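Local coordinates for protein yeast Cdc13 OB4 (Candida glabrata, PDB 3RMH) that forms, as the C-terminal OB-fold domain of a yeast telomere protein, a dimer with a second copy of itself, and belongs to a protein that probably binds DNA, at residues 14-19 / 66-71; 34-39 / 49-54; 79-84 / 125-130; 100-105 / 120-125. The protein carries 2 engineered substitutions. All coordinates share one frame; numbering follows the deposited sequence.

Contact 1: residues 14-19 / 66-71; sequences HNISQL and DILEVY
I16 and L68 meet at an oblique angle, each pointing at the other segment. I16 uses both branches. Its CD1 rests 3.9 Å from L68 CB. Its CG2 lies 3.4 Å from D66 O, against the backbone that leads into strand 68-73. CG2 is anti to the backbone N; the chi1 of -85° belongs to CG1, the branch that carries CD1 to L68. One turn on, L19 comes in from the helix with its CB 4.2 Å from L68 CD1, one methyl of the leucine fork. L68 is therefore met by two helix residues, I16 at its CB and L19 at a branch tip. D66 starts out away from the helix, but its carboxylate returns, and OD1 ends 3.6 Å from S17 CB. The helix start is capped: N15 OD1 accepts from Q18 N at 3.1 Å, with the donor above the carbonyl plane and not on a lone pair. W117 adds to the packing on both L19 and L68. H21 and Q23 of the second subunit pack on S17 and D66. The contact is mostly buried and apolar, a short N-terminal helix laid against one end of a strand of the OB-fold sheet.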
loop_
_atom_site.group_PDB
_atom_site.type_symbol
_atom_site.label_atom_id
_atom_site.label_comp_id
_atom_site.label_asym_id
_atom_site.label_seq_id
_atom_site.Cartn_x
_atom_site.Cartn_y
_atom_site.Cartn_z
ATOM N N HIS B 14 -0.588 -15.081 11.919
ATOM C CA HIS B 14 -1.103 -13.720 11.822
ATOM C C HIS B 14 -0.048 -12.616 11.893
ATOM O O HIS B 14 -0.391 -11.435 11.881
ATOM C CB HIS B 14 -2.171 -13.481 12.892
ATOM C CG HIS B 14 -1.706 -13.783 14.288
ATOM N ND1 HIS B 14 -1.762 -15.046 14.828
ATOM C CD2 HIS B 14 -1.189 -12.983 15.243
ATOM C CE1 HIS B 14 -1.293 -15.017 16.065
ATOM N NE2 HIS B 14 -0.937 -13.769 16.341
ATOM N N ASN B 15 1.228 -12.973 11.975
ATOM C CA ASN B 15 2.233 -11.931 11.972
ATOM C C ASN B 15 2.176 -11.234 10.617
ATOM O O ASN B 15 2.600 -11.789 9.611
ATOM C CB ASN B 15 3.623 -12.499 12.251
ATOM C CG ASN B 15 4.675 -11.413 12.399
ATOM O OD1 ASN B 15 4.659 -10.415 11.681
ATOM N ND2 ASN B 15 5.595 -11.605 13.338
ATOM N N ILE B 16 1.630 -10.022 10.604
ATOM C CA ILE B 16 1.422 -9.277 9.366
ATOM C C ILE B 16 2.737 -8.988 8.656
ATOM O O ILE B 16 2.820 -9.090 7.428
ATOM C CB ILE B 16 0.640 -7.978 9.638
ATOM C CG1 ILE B 16 -0.860 -8.276 9.628
ATOM C CG2 ILE B 16 0.989 -6.895 8.613
ATOM C CD1 ILE B 16 -1.714 -7.085 10.039
ATOM N N SER B 17 3.766 -8.645 9.425
ATOM C CA SER B 17 5.100 -8.443 8.870
ATOM C C SER B 17 5.565 -9.676 8.093
ATOM O O SER B 17 6.170 -9.559 7.023
ATOM C CB SER B 17 6.099 -8.131 9.982
ATOM O OG SER B 17 7.427 -8.194 9.486
ATOM N N GLN B 18 5.273 -10.856 8.630
ATOM C CA GLN B 18 5.626 -12.105 7.965
ATOM C C GLN B 18 4.789 -12.332 6.709
ATOM O O GLN B 18 5.288 -12.848 5.710
ATOM C CB GLN B 18 5.482 -13.295 8.921
ATOM C CG GLN B 18 6.369 -13.205 10.155
ATOM C CD GLN B 18 6.365 -14.480 10.988
ATOM O OE1 GLN B 18 5.549 -15.379 10.771
ATOM N NE2 GLN B 18 7.288 -14.563 11.942
ATOM N N LEU B 19 3.522 -11.940 6.758
ATOM C CA LEU B 19 2.630 -12.114 5.622
ATOM C C LEU B 19 3.060 -11.227 4.460
ATOM O O LEU B 19 2.979 -11.629 3.297
ATOM C CB LEU B 19 1.190 -11.789 6.011
ATOM C CG LEU B 19 0.525 -12.712 7.041
ATOM C CD1 LEU B 19 -0.899 -12.272 7.295
ATOM C CD2 LEU B 19 0.551 -14.147 6.537
ATOM N N ASP B 66 4.355 -3.405 8.795
ATOM C CA ASP B 66 3.443 -3.890 9.838
ATOM C C ASP B 66 1.979 -3.671 9.484
ATOM O O ASP B 66 1.090 -3.934 10.295
ATOM C CB ASP B 66 3.743 -3.229 11.179
ATOM C CG ASP B 66 4.903 -3.878 11.901
ATOM O OD1 ASP B 66 5.334 -4.973 11.475
ATOM O OD2 ASP B 66 5.369 -3.294 12.905
ATOM N N ILE B 67 1.742 -3.189 8.268
ATOM C CA ILE B 67 0.403 -2.902 7.790
ATOM C C ILE B 67 0.045 -3.838 6.644
ATOM O O ILE B 67 0.790 -3.945 5.679
ATOM C CB ILE B 67 0.314 -1.450 7.284
ATOM C CG1 ILE B 67 0.529 -0.474 8.458
ATOM C CG2 ILE B 67 -1.043 -1.187 6.629
ATOM C CD1 ILE B 67 0.840 0.962 8.007
ATOM N N LEU B 68 -1.099 -4.510 6.753
ATOM C CA LEU B 68 -1.585 -5.345 5.664
ATOM C C LEU B 68 -2.649 -4.550 4.926
ATOM O O LEU B 68 -3.599 -4.041 5.533
ATOM C CB LEU B 68 -2.154 -6.665 6.201
ATOM C CG LEU B 68 -2.272 -7.789 5.154
ATOM C CD1 LEU B 68 -0.883 -8.362 4.843
ATOM C CD2 LEU B 68 -3.178 -8.901 5.650
ATOM N N GLU B 69 -2.469 -4.393 3.621
ATOM C CA GLU B 69 -3.478 -3.743 2.803
ATOM C C GLU B 69 -4.395 -4.783 2.177
ATOM O O GLU B 69 -3.973 -5.618 1.379
ATOM C CB GLU B 69 -2.845 -2.837 1.730
ATOM C CG GLU B 69 -3.873 -1.994 0.982
ATOM C CD GLU B 69 -3.266 -0.787 0.267
ATOM O OE1 GLU B 69 -2.022 -0.725 0.129
ATOM O OE2 GLU B 69 -4.040 0.107 -0.146
ATOM N N VAL B 70 -5.659 -4.727 2.562
ATOM C CA VAL B 70 -6.661 -5.707 2.154
ATOM C C VAL B 70 -7.572 -5.082 1.108
ATOM O O VAL B 70 -8.184 -4.053 1.354
ATOM C CB VAL B 70 -7.522 -6.117 3.359
ATOM C CG1 VAL B 70 -8.640 -7.064 2.935
ATOM C CG2 VAL B 70 -6.651 -6.754 4.435
ATOM N N TYR B 71 -7.680 -5.726 -0.046
ATOM C CA TYR B 71 -8.405 -5.168 -1.181
ATOM C C TYR B 71 -9.682 -5.908 -1.458
ATOM O O TYR B 71 -9.698 -7.132 -1.506
ATOM C CB TYR B 71 -7.555 -5.305 -2.460
ATOM C CG TYR B 71 -6.315 -4.461 -2.502
ATOM C CD1 TYR B 71 -6.265 -3.319 -3.286
ATOM C CD2 TYR B 71 -5.178 -4.830 -1.807
ATOM C CE1 TYR B 71 -5.119 -2.539 -3.345
ATOM C CE2 TYR B 71 -4.014 -4.061 -1.868
ATOM C CZ TYR B 71 -3.997 -2.922 -2.635
ATOM O OH TYR B 71 -2.856 -2.164 -2.686
#

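Contact 2: residues 34-39 / 49-54; sequences VYIIDV and IKVVNE
Y35 and V52 bind each other through both backbone polar groups: Y35 N gives to V52 O at 2.9 Å, and V52 N gives to Y35 O at 3.0 Å. V52 O also lies at the edge of the Y35 ring, with N53 O. Y35 O takes a further CA-H...O contact from V51 CA at 3.1 Å. Further along, I37 N donates to K50 O, and K50 N to D38 O, both at 2.9 Å. The register slips by one residue between I36 and D38. This is a beta bulge in the antiparallel hairpin of strands 28-42 and 46-52, part of the OB-fold sheet. On one face, I36 CG2 meets I49 CG2. I37, in the bulge, turns its CD1 onto V52 CG1 at 3.4 Å, tighter than usual. On the face of Y35 and V52, D38 and K50 run side by side with OD2 and NZ 4.0 Å apart, too far for a salt bridge. I114 of the second subunit packs on I37. N53 ND2 lies 3.5 Å from V34 CG1; it donates to H14 O, while N53 OD1 accepts from I16 N.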
loop_
_atom_site.group_PDB
_atom_site.type_symbol
_atom_site.label_atom_id
_atom_site.label_comp_id
_atom_site.label_asym_id
_atom_site.label_seq_id
_atom_site.Cartn_x
_atom_site.Cartn_y
_atom_site.Cartn_z
ATOM N N VAL B 34 -7.549 -8.153 13.897
ATOM C CA VAL B 34 -6.682 -7.010 13.683
ATOM C C VAL B 34 -7.434 -5.704 13.751
ATOM O O VAL B 34 -8.657 -5.689 13.629
ATOM C CB VAL B 34 -5.962 -7.126 12.320
ATOM C CG1 VAL B 34 -4.918 -8.216 12.390
ATOM C CG2 VAL B 34 -6.970 -7.427 11.206
ATOM N N TYR B 35 -6.697 -4.614 13.945
ATOM C CA TYR B 35 -7.293 -3.280 13.985
ATOM C C TYR B 35 -7.375 -2.696 12.606
ATOM O O TYR B 35 -6.374 -2.668 11.898
ATOM C CB TYR B 35 -6.449 -2.343 14.837
ATOM C CG TYR B 35 -6.469 -2.704 16.293
ATOM C CD1 TYR B 35 -7.440 -2.184 17.136
ATOM C CD2 TYR B 35 -5.534 -3.574 16.823
ATOM C CE1 TYR B 35 -7.473 -2.511 18.480
ATOM C CE2 TYR B 35 -5.561 -3.914 18.171
ATOM C CZ TYR B 35 -6.530 -3.373 18.990
ATOM O OH TYR B 35 -6.558 -3.705 20.328
ATOM N N ILE B 36 -8.548 -2.205 12.229
ATOM C CA ILE B 36 -8.671 -1.463 10.965
ATOM C C ILE B 36 -8.263 -0.030 11.239
ATOM O O ILE B 36 -8.872 0.634 12.070
ATOM C CB ILE B 36 -10.126 -1.491 10.450
ATOM C CG1 ILE B 36 -10.519 -2.927 10.071
ATOM C CG2 ILE B 36 -10.295 -0.497 9.298
ATOM C CD1 ILE B 36 -11.960 -3.122 9.679
ATOM N N ILE B 37 -7.237 0.467 10.557
ATOM C CA ILE B 37 -6.783 1.832 10.839
ATOM C C ILE B 37 -7.016 2.832 9.718
ATOM O O ILE B 37 -6.892 4.027 9.922
ATOM C CB ILE B 37 -5.306 1.870 11.220
ATOM C CG1 ILE B 37 -4.470 1.210 10.117
ATOM C CG2 ILE B 37 -5.107 1.194 12.571
ATOM C CD1 ILE B 37 -2.991 1.382 10.308
ATOM N N ASP B 38 -7.333 2.358 8.523
ATOM C CA ASP B 38 -7.614 3.284 7.434
ATOM C C ASP B 38 -8.457 2.561 6.419
ATOM O O ASP B 38 -8.291 1.361 6.203
ATOM C CB ASP B 38 -6.304 3.776 6.789
ATOM C CG ASP B 38 -6.467 5.097 6.048
ATOM O OD1 ASP B 38 -7.526 5.742 6.181
ATOM O OD2 ASP B 38 -5.522 5.504 5.342
ATOM N N VAL B 39 -9.379 3.287 5.808
ATOM C CA VAL B 39 -10.131 2.746 4.697
ATOM C C VAL B 39 -10.125 3.771 3.578
ATOM O O VAL B 39 -10.294 4.963 3.810
ATOM C CB VAL B 39 -11.583 2.400 5.084
ATOM C CG1 VAL B 39 -12.327 1.878 3.875
ATOM C CG2 VAL B 39 -11.620 1.364 6.212
ATOM N N ILE B 49 -8.516 -1.560 2.707
ATOM C CA ILE B 49 -8.578 -1.531 4.174
ATOM C C ILE B 49 -7.193 -1.836 4.735
ATOM O O ILE B 49 -6.645 -2.902 4.472
ATOM C CB ILE B 49 -9.556 -2.603 4.667
ATOM C CG1 ILE B 49 -10.935 -2.389 4.042
ATOM C CG2 ILE B 49 -9.655 -2.635 6.200
ATOM C CD1 ILE B 49 -11.920 -3.509 4.343
ATOM N N LYS B 50 -6.626 -0.912 5.510
ATOM C CA LYS B 50 -5.328 -1.152 6.140
ATOM C C LYS B 50 -5.521 -1.666 7.566
ATOM O O LYS B 50 -6.272 -1.081 8.337
ATOM C CB LYS B 50 -4.477 0.128 6.158
ATOM C CG LYS B 50 -4.035 0.600 4.748
ATOM C CD LYS B 50 -2.993 1.715 4.818
ATOM C CE LYS B 50 -2.584 2.208 3.423
ATOM N NZ LYS B 50 -3.657 3.023 2.776
ATOM N N VAL B 51 -4.839 -2.756 7.899
ATOM C CA VAL B 51 -4.961 -3.365 9.224
ATOM C C VAL B 51 -3.599 -3.619 9.856
ATOM O O VAL B 51 -2.604 -3.831 9.152
ATOM C CB VAL B 51 -5.754 -4.704 9.175
ATOM C CG1 VAL B 51 -7.131 -4.501 8.547
ATOM C CG2 VAL B 51 -4.974 -5.781 8.396
ATOM N N VAL B 52 -3.578 -3.590 11.186
ATOM C CA VAL B 52 -2.386 -3.821 12.006
ATOM C C VAL B 52 -2.722 -4.751 13.174
ATOM O O VAL B 52 -3.875 -4.831 13.589
ATOM C CB VAL B 52 -1.824 -2.499 12.568
ATOM C CG1 VAL B 52 -1.536 -1.534 11.427
ATOM C CG2 VAL B 52 -2.805 -1.869 13.583
ATOM N N ASN B 53 -1.723 -5.453 13.705
ATOM C CA ASN B 53 -1.949 -6.343 14.834
ATOM C C ASN B 53 -2.174 -5.564 16.143
ATOM O O ASN B 53 -2.987 -5.960 16.974
ATOM C CB ASN B 53 -0.804 -7.363 14.983
ATOM C CG ASN B 53 -0.751 -8.387 13.836
ATOM O OD1 ASN B 53 0.245 -8.477 13.116
ATOM N ND2 ASN B 53 -1.813 -9.171 13.681
ATOM N N GLU B 54 -1.456 -4.455 16.317
ATOM C CA GLU B 54 -1.581 -3.618 17.521
ATOM C C GLU B 54 -1.575 -2.133 17.167
ATOM O O GLU B 54 -0.859 -1.709 16.264
ATOM C CB GLU B 54 -0.422 -3.902 18.476
ATOM C CG GLU B 54 -0.380 -5.316 19.003
ATOM C CD GLU B 54 -1.486 -5.597 20.004
ATOM O OE1 GLU B 54 -1.924 -4.644 20.691
ATOM O OE2 GLU B 54 -1.918 -6.769 20.097
#

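Contact 3: residues 79-84 / 125-130; sequences QNFLGD and QELRLQ
The C-terminal end of helix 75-82 meets the first turns of helix 124-134 here, with Q125 reaching across to L82. Q125 NE2 donates to L82 O at 2.9 Å, with an N-H...O angle of 157°. L82 O lies close to the amide plane of Q125, while the donor is tilted 30° from the carbonyl plane of L82. The Q125 chain bends at its second torsion (chi2 81°), which turns the amide back toward the other helix. The acceptor belongs to the last residue of helix 75-82, so the amide binds one of the carbonyls at the helix C-terminus. G83 follows with positive phi and leaves the helix, while its N still bonds back to Q79 O at 2.9 Å. Helix 124-134 packs against strand 99-108 of the OB-fold sheet, and helix 75-82 follows strand 68-73 of the same sheet. Their second point of touch is apolar: F81 and L127 cross at about a right angle. L127 CD1 comes to the edge of the F81 ring, near its plane, 4.0 Å from CE2. L127 also packs on L95 and on S100. Within helix 124-134, Q130 NE2 bonds E126 OE1 at 2.9 Å, on the syn lone pair of the carboxylate. Q130 OE1 accepts from R101 N and so joins the helix to the start of strand 99-108. R128 NH1 forms a salt bridge with E85 OE1, just past segment 79-84.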
loop_
_atom_site.group_PDB
_atom_site.type_symbol
_atom_site.label_atom_id
_atom_site.label_comp_id
_atom_site.label_asym_id
_atom_site.label_seq_id
_atom_site.Cartn_x
_atom_site.Cartn_y
_atom_site.Cartn_z
ATOM N N GLN B 79 -20.083 -5.135 -4.497
ATOM C CA GLN B 79 -21.504 -5.336 -4.253
ATOM C C GLN B 79 -21.754 -6.473 -3.270
ATOM O O GLN B 79 -22.638 -6.379 -2.423
ATOM C CB GLN B 79 -22.269 -5.557 -5.561
ATOM C CG GLN B 79 -22.386 -4.293 -6.402
ATOM C CD GLN B 79 -23.004 -3.137 -5.627
ATOM O OE1 GLN B 79 -24.120 -3.243 -5.115
ATOM N NE2 GLN B 79 -22.272 -2.029 -5.529
ATOM N N ASN B 80 -20.977 -7.545 -3.365
ATOM C CA ASN B 80 -21.114 -8.624 -2.390
ATOM C C ASN B 80 -20.787 -8.111 -0.993
ATOM O O ASN B 80 -21.452 -8.462 -0.013
ATOM C CB ASN B 80 -20.214 -9.814 -2.742
ATOM C CG ASN B 80 -20.609 -10.482 -4.052
ATOM O OD1 ASN B 80 -21.743 -10.359 -4.506
ATOM N ND2 ASN B 80 -19.665 -11.198 -4.662
ATOM N N PHE B 81 -19.762 -7.275 -0.894
ATOM C CA PHE B 81 -19.405 -6.688 0.394
ATOM C C PHE B 81 -20.520 -5.804 0.962
ATOM O O PHE B 81 -20.811 -5.855 2.157
ATOM C CB PHE B 81 -18.101 -5.888 0.306
ATOM C CG PHE B 81 -17.788 -5.105 1.567
ATOM C CD1 PHE B 81 -18.160 -3.775 1.693
ATOM C CD2 PHE B 81 -17.137 -5.711 2.629
ATOM C CE1 PHE B 81 -17.883 -3.063 2.855
ATOM C CE2 PHE B 81 -16.848 -5.003 3.788
ATOM C CZ PHE B 81 -17.218 -3.675 3.902
ATOM N N LEU B 82 -21.148 -4.998 0.112
ATOM C CA LEU B 82 -22.158 -4.044 0.581
ATOM C C LEU B 82 -23.526 -4.666 0.845
ATOM O O LEU B 82 -24.218 -4.287 1.791
ATOM C CB LEU B 82 -22.333 -2.909 -0.430
ATOM C CG LEU B 82 -21.125 -2.043 -0.783
ATOM C CD1 LEU B 82 -21.399 -1.277 -2.074
ATOM C CD2 LEU B 82 -20.750 -1.092 0.359
ATOM N N GLY B 83 -23.935 -5.600 -0.003
ATOM C CA GLY B 83 -25.311 -6.062 0.044
ATOM C C GLY B 83 -26.245 -4.904 -0.272
ATOM O O GLY B 83 -26.055 -4.209 -1.273
ATOM N N ASP B 84 -27.239 -4.681 0.587
ATOM C CA ASP B 84 -28.240 -3.632 0.378
ATOM C C ASP B 84 -27.825 -2.306 1.006
ATOM O O ASP B 84 -28.653 -1.595 1.574
ATOM C CB ASP B 84 -29.591 -4.048 0.969
ATOM C CG ASP B 84 -30.316 -5.069 0.117
ATOM O OD1 ASP B 84 -30.315 -4.923 -1.123
ATOM O OD2 ASP B 84 -30.895 -6.017 0.691
ATOM N N GLN B 125 -22.407 -5.990 6.745
ATOM C CA GLN B 125 -23.336 -6.503 7.752
ATOM C C GLN B 125 -22.623 -7.402 8.754
ATOM O O GLN B 125 -22.848 -7.301 9.956
ATOM C CB GLN B 125 -24.512 -7.250 7.118
ATOM C CG GLN B 125 -25.436 -6.375 6.288
ATOM C CD GLN B 125 -24.910 -6.121 4.882
ATOM O OE1 GLN B 125 -23.887 -6.678 4.468
ATOM N NE2 GLN B 125 -25.614 -5.276 4.139
ATOM N N GLU B 126 -21.756 -8.280 8.266
ATOM C CA GLU B 126 -21.029 -9.164 9.166
ATOM C C GLU B 126 -20.048 -8.410 10.080
ATOM O O GLU B 126 -19.902 -8.762 11.241
ATOM C CB GLU B 126 -20.304 -10.252 8.381
ATOM C CG GLU B 126 -20.046 -11.492 9.204
ATOM C CD GLU B 126 -18.824 -11.339 10.073
ATOM O OE1 GLU B 126 -17.928 -10.561 9.677
ATOM O OE2 GLU B 126 -18.757 -11.994 11.138
ATOM N N LEU B 127 -19.355 -7.396 9.554
ATOM C CA LEU B 127 -18.443 -6.603 10.380
ATOM C C LEU B 127 -19.233 -5.847 11.434
ATOM O O LEU B 127 -18.775 -5.672 12.568
ATOM C CB LEU B 127 -17.632 -5.614 9.526
ATOM C CG LEU B 127 -16.564 -6.221 8.608
ATOM C CD1 LEU B 127 -15.965 -5.175 7.667
ATOM C CD2 LEU B 127 -15.475 -6.910 9.418
ATOM N N ARG B 128 -20.418 -5.382 11.054
ATOM C CA ARG B 128 -21.287 -4.681 12.002
ATOM C C ARG B 128 -21.726 -5.618 13.123
ATOM O O ARG B 128 -21.833 -5.207 14.278
ATOM C CB ARG B 128 -22.522 -4.121 11.293
ATOM C CG ARG B 128 -22.291 -2.815 10.562
ATOM C CD ARG B 128 -23.495 -2.443 9.714
ATOM N NE ARG B 128 -23.283 -1.189 9.003
ATOM C CZ ARG B 128 -24.012 -0.787 7.969
ATOM N NH1 ARG B 128 -25.012 -1.543 7.532
ATOM N NH2 ARG B 128 -23.740 0.366 7.375
ATOM N N LEU B 129 -21.984 -6.874 12.765
ATOM C CA LEU B 129 -22.377 -7.879 13.746
ATOM C C LEU B 129 -21.227 -8.160 14.699
ATOM O O LEU B 129 -21.437 -8.265 15.903
ATOM C CB LEU B 129 -22.843 -9.167 13.059
ATOM C CG LEU B 129 -23.503 -10.232 13.937
ATOM C CD1 LEU B 129 -24.663 -9.625 14.729
ATOM C CD2 LEU B 129 -23.975 -11.402 13.089
ATOM N N GLN B 130 -20.003 -8.255 14.168
ATOM C CA GLN B 130 -18.840 -8.445 15.035
ATOM C C GLN B 130 -18.740 -7.332 16.064
ATOM O O GLN B 130 -18.463 -7.582 17.235
ATOM C CB GLN B 130 -17.537 -8.516 14.237
ATOM C CG GLN B 130 -17.334 -9.786 13.435
ATOM C CD GLN B 130 -15.934 -9.840 12.854
ATOM O OE1 GLN B 130 -14.979 -9.414 13.489
ATOM N NE2 GLN B 130 -15.809 -10.352 11.647
#

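Contact 4: residues 100-105 / 120-125; sequences SRLRVF and IECTIQ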
loop_
_atom_site.group_PDB
_atom_site.type_symbol
_atom_site.label_atom_id
_atom_site.label_comp_id
_atom_site.label_asym_id
_atom_site.label_seq_id
_atom_site.Cartn_x
_atom_site.Cartn_y
_atom_site.Cartn_z
ATOM N N SER B 100 -11.386 -6.320 14.205
ATOM C CA SER B 100 -12.348 -7.121 13.470
ATOM C C SER B 100 -11.639 -8.413 13.104
ATOM O O SER B 100 -10.416 -8.448 12.996
ATOM C CB SER B 100 -12.795 -6.408 12.180
ATOM O OG SER B 100 -13.589 -5.268 12.464
ATOM N N ARG B 101 -12.398 -9.482 12.922
ATOM C CA ARG B 101 -11.808 -10.731 12.466
ATOM C C ARG B 101 -12.001 -10.824 10.970
ATOM O O ARG B 101 -13.123 -10.690 10.475
ATOM C CB ARG B 101 -12.471 -11.919 13.156
ATOM C CG ARG B 101 -11.931 -13.284 12.706
ATOM C CD ARG B 101 -12.475 -14.391 13.605
ATOM N NE ARG B 101 -12.179 -15.733 13.104
ATOM C CZ ARG B 101 -12.825 -16.321 12.099
ATOM N NH1 ARG B 101 -13.802 -15.682 11.467
ATOM N NH2 ARG B 101 -12.492 -17.548 11.721
ATOM N N LEU B 102 -10.897 -11.035 10.251
ATOM C CA LEU B 102 -10.925 -11.158 8.804
ATOM C C LEU B 102 -10.260 -12.474 8.436
ATOM O O LEU B 102 -9.406 -12.976 9.171
ATOM C CB LEU B 102 -10.117 -10.037 8.159
ATOM C CG LEU B 102 -10.578 -8.609 8.423
ATOM C CD1 LEU B 102 -9.546 -7.639 7.885
ATOM C CD2 LEU B 102 -11.924 -8.393 7.775
ATOM N N ARG B 103 -10.649 -13.020 7.298
ATOM C CA ARG B 103 -9.992 -14.198 6.776
ATOM C C ARG B 103 -9.473 -13.779 5.416
ATOM O O ARG B 103 -10.261 -13.399 4.550
ATOM C CB ARG B 103 -10.983 -15.351 6.640
ATOM C CG ARG B 103 -11.442 -15.906 7.981
ATOM C CD ARG B 103 -12.304 -17.167 7.817
ATOM N NE ARG B 103 -13.593 -16.882 7.191
ATOM C CZ ARG B 103 -14.035 -17.466 6.079
ATOM N NH1 ARG B 103 -13.296 -18.378 5.461
ATOM N NH2 ARG B 103 -15.222 -17.140 5.586
ATOM N N VAL B 104 -8.154 -13.822 5.234
ATOM C CA VAL B 104 -7.556 -13.259 4.028
ATOM C C VAL B 104 -6.713 -14.288 3.260
ATOM O O VAL B 104 -6.275 -15.286 3.822
ATOM C CB VAL B 104 -6.711 -11.996 4.334
ATOM C CG1 VAL B 104 -7.567 -10.935 5.045
ATOM C CG2 VAL B 104 -5.494 -12.337 5.188
ATOM N N PHE B 105 -6.504 -14.023 1.972
ATOM C CA PHE B 105 -5.672 -14.865 1.126
ATOM C C PHE B 105 -4.953 -13.993 0.094
ATOM O O PHE B 105 -5.345 -12.843 -0.139
ATOM C CB PHE B 105 -6.514 -15.969 0.452
ATOM C CG PHE B 105 -7.424 -15.460 -0.633
ATOM C CD1 PHE B 105 -7.123 -15.686 -1.972
ATOM C CD2 PHE B 105 -8.550 -14.727 -0.322
ATOM C CE1 PHE B 105 -7.953 -15.201 -2.971
ATOM C CE2 PHE B 105 -9.375 -14.233 -1.317
ATOM C CZ PHE B 105 -9.086 -14.473 -2.633
ATOM N N ILE B 120 -12.196 -12.944 2.545
ATOM C CA ILE B 120 -13.160 -13.940 2.101
ATOM C C ILE B 120 -14.490 -13.798 2.818
ATOM O O ILE B 120 -14.518 -13.752 4.036
ATOM C CB ILE B 120 -12.638 -15.352 2.400
ATOM C CG1 ILE B 120 -11.334 -15.591 1.642
ATOM C CG2 ILE B 120 -13.696 -16.397 2.046
ATOM C CD1 ILE B 120 -10.490 -16.692 2.228
ATOM N N GLU B 121 -15.586 -13.762 2.060
ATOM C CA GLU B 121 -16.927 -13.726 2.634
ATOM C C GLU B 121 -17.044 -12.578 3.635
ATOM O O GLU B 121 -17.691 -12.690 4.670
ATOM C CB GLU B 121 -17.274 -15.055 3.310
ATOM C CG GLU B 121 -17.532 -16.204 2.344
ATOM C CD GLU B 121 -17.614 -17.552 3.043
ATOM O OE1 GLU B 121 -17.721 -17.577 4.290
ATOM O OE2 GLU B 121 -17.565 -18.589 2.344
ATOM N N CYS B 122 -16.392 -11.472 3.314
ATOM C CA CYS B 122 -16.423 -10.297 4.171
ATOM C C CYS B 122 -17.569 -9.403 3.709
ATOM O O CYS B 122 -17.681 -9.105 2.520
ATOM C CB CYS B 122 -15.087 -9.564 4.065
ATOM S SG CYS B 122 -14.932 -8.124 5.119
ATOM N N THR B 123 -18.440 -8.999 4.633
ATOM C CA THR B 123 -19.530 -8.093 4.290
ATOM C C THR B 123 -19.651 -7.014 5.351
ATOM O O THR B 123 -19.213 -7.206 6.491
ATOM C CB THR B 123 -20.898 -8.810 4.143
ATOM O OG1 THR B 123 -21.360 -9.259 5.428
ATOM C CG2 THR B 123 -20.816 -9.988 3.167
ATOM N N ILE B 124 -20.236 -5.876 4.993
ATOM C CA ILE B 124 -20.410 -4.800 5.993
ATOM C C ILE B 124 -21.380 -5.223 7.101
ATOM O O ILE B 124 -21.197 -4.869 8.275
ATOM C CB ILE B 124 -20.850 -3.461 5.350
ATOM C CG1 ILE B 124 -20.889 -2.337 6.397
ATOM C CG2 ILE B 124 -22.216 -3.600 4.664
ATOM C CD1 ILE B 124 -19.512 -1.925 6.911
ATOM N N GLN B 125 -22.407 -5.990 6.745
ATOM C CA GLN B 125 -23.336 -6.503 7.752
ATOM C C GLN B 125 -22.623 -7.402 8.754
ATOM O O GLN B 125 -22.848 -7.301 9.956
ATOM C CB GLN B 125 -24.512 -7.250 7.118
ATOM C CG GLN B 125 -25.436 -6.375 6.288
ATOM C CD GLN B 125 -24.910 -6.121 4.882
ATOM O OE1 GLN B 125 -23.887 -6.678 4.468
ATOM N NE2 GLN B 125 -25.614 -5.276 4.139
HETATM O O HOH W 1 -13.094 -11.913 5.932
#
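The guanidinium of R103 has I120 over one face, its CB 4.1 Å above the plane and offset toward the rim. At its edge, near its plane, lies the carboxylate of E121. R103 NH2 and E121 OE1 form a salt bridge at 2.8 Å. The hydrogen bond in it is weak, with an angle of 120°, and the two planes stand 68° apart. The R103 chain bends at its third torsion (chi3 -68°), and its guanidinium lies across I120 with NH2 at the E121 carboxylate. The ring of F105 is approached by I120 CG1, 3.5 Å from CD2. Strand 99-108 of the OB-fold sheet is met by the link from strand 115-119 to helix 124-134. Here I120 N donates to R103 O at 2.8 Å. Water 1 spans the same two residues: it accepts from R103 N and donates to I120 O, both at 3.0 Å. Further along, L102 CD2 touches C122 SG at 4.0 Å, and L127 of helix 124-134 packs on C122.

In the fold
Contacts 1, 2 and 4 all reach the same OB-fold sheet and touch one another. Contact 1 is the buried one and lacks hydrogen bonds between its segments. Contact 2, nested inside its loop, is partly buried and rests on antiparallel backbone pairing broken by a bulge; its V51 O takes the N-H of L68 from contact 1. Contact 4, partly buried and nearest the chain centre (about 6 Å between centres), mixes a backbone bond, a water bridge and a salt bridge. Contact 3 lies farthest from that centre and joins helices through one side-chain bond and a small apolar touch. It shares Q125 and helix 124-134 with contact 4. The second subunit touches contacts 1 and 2, but neither 3 nor 4.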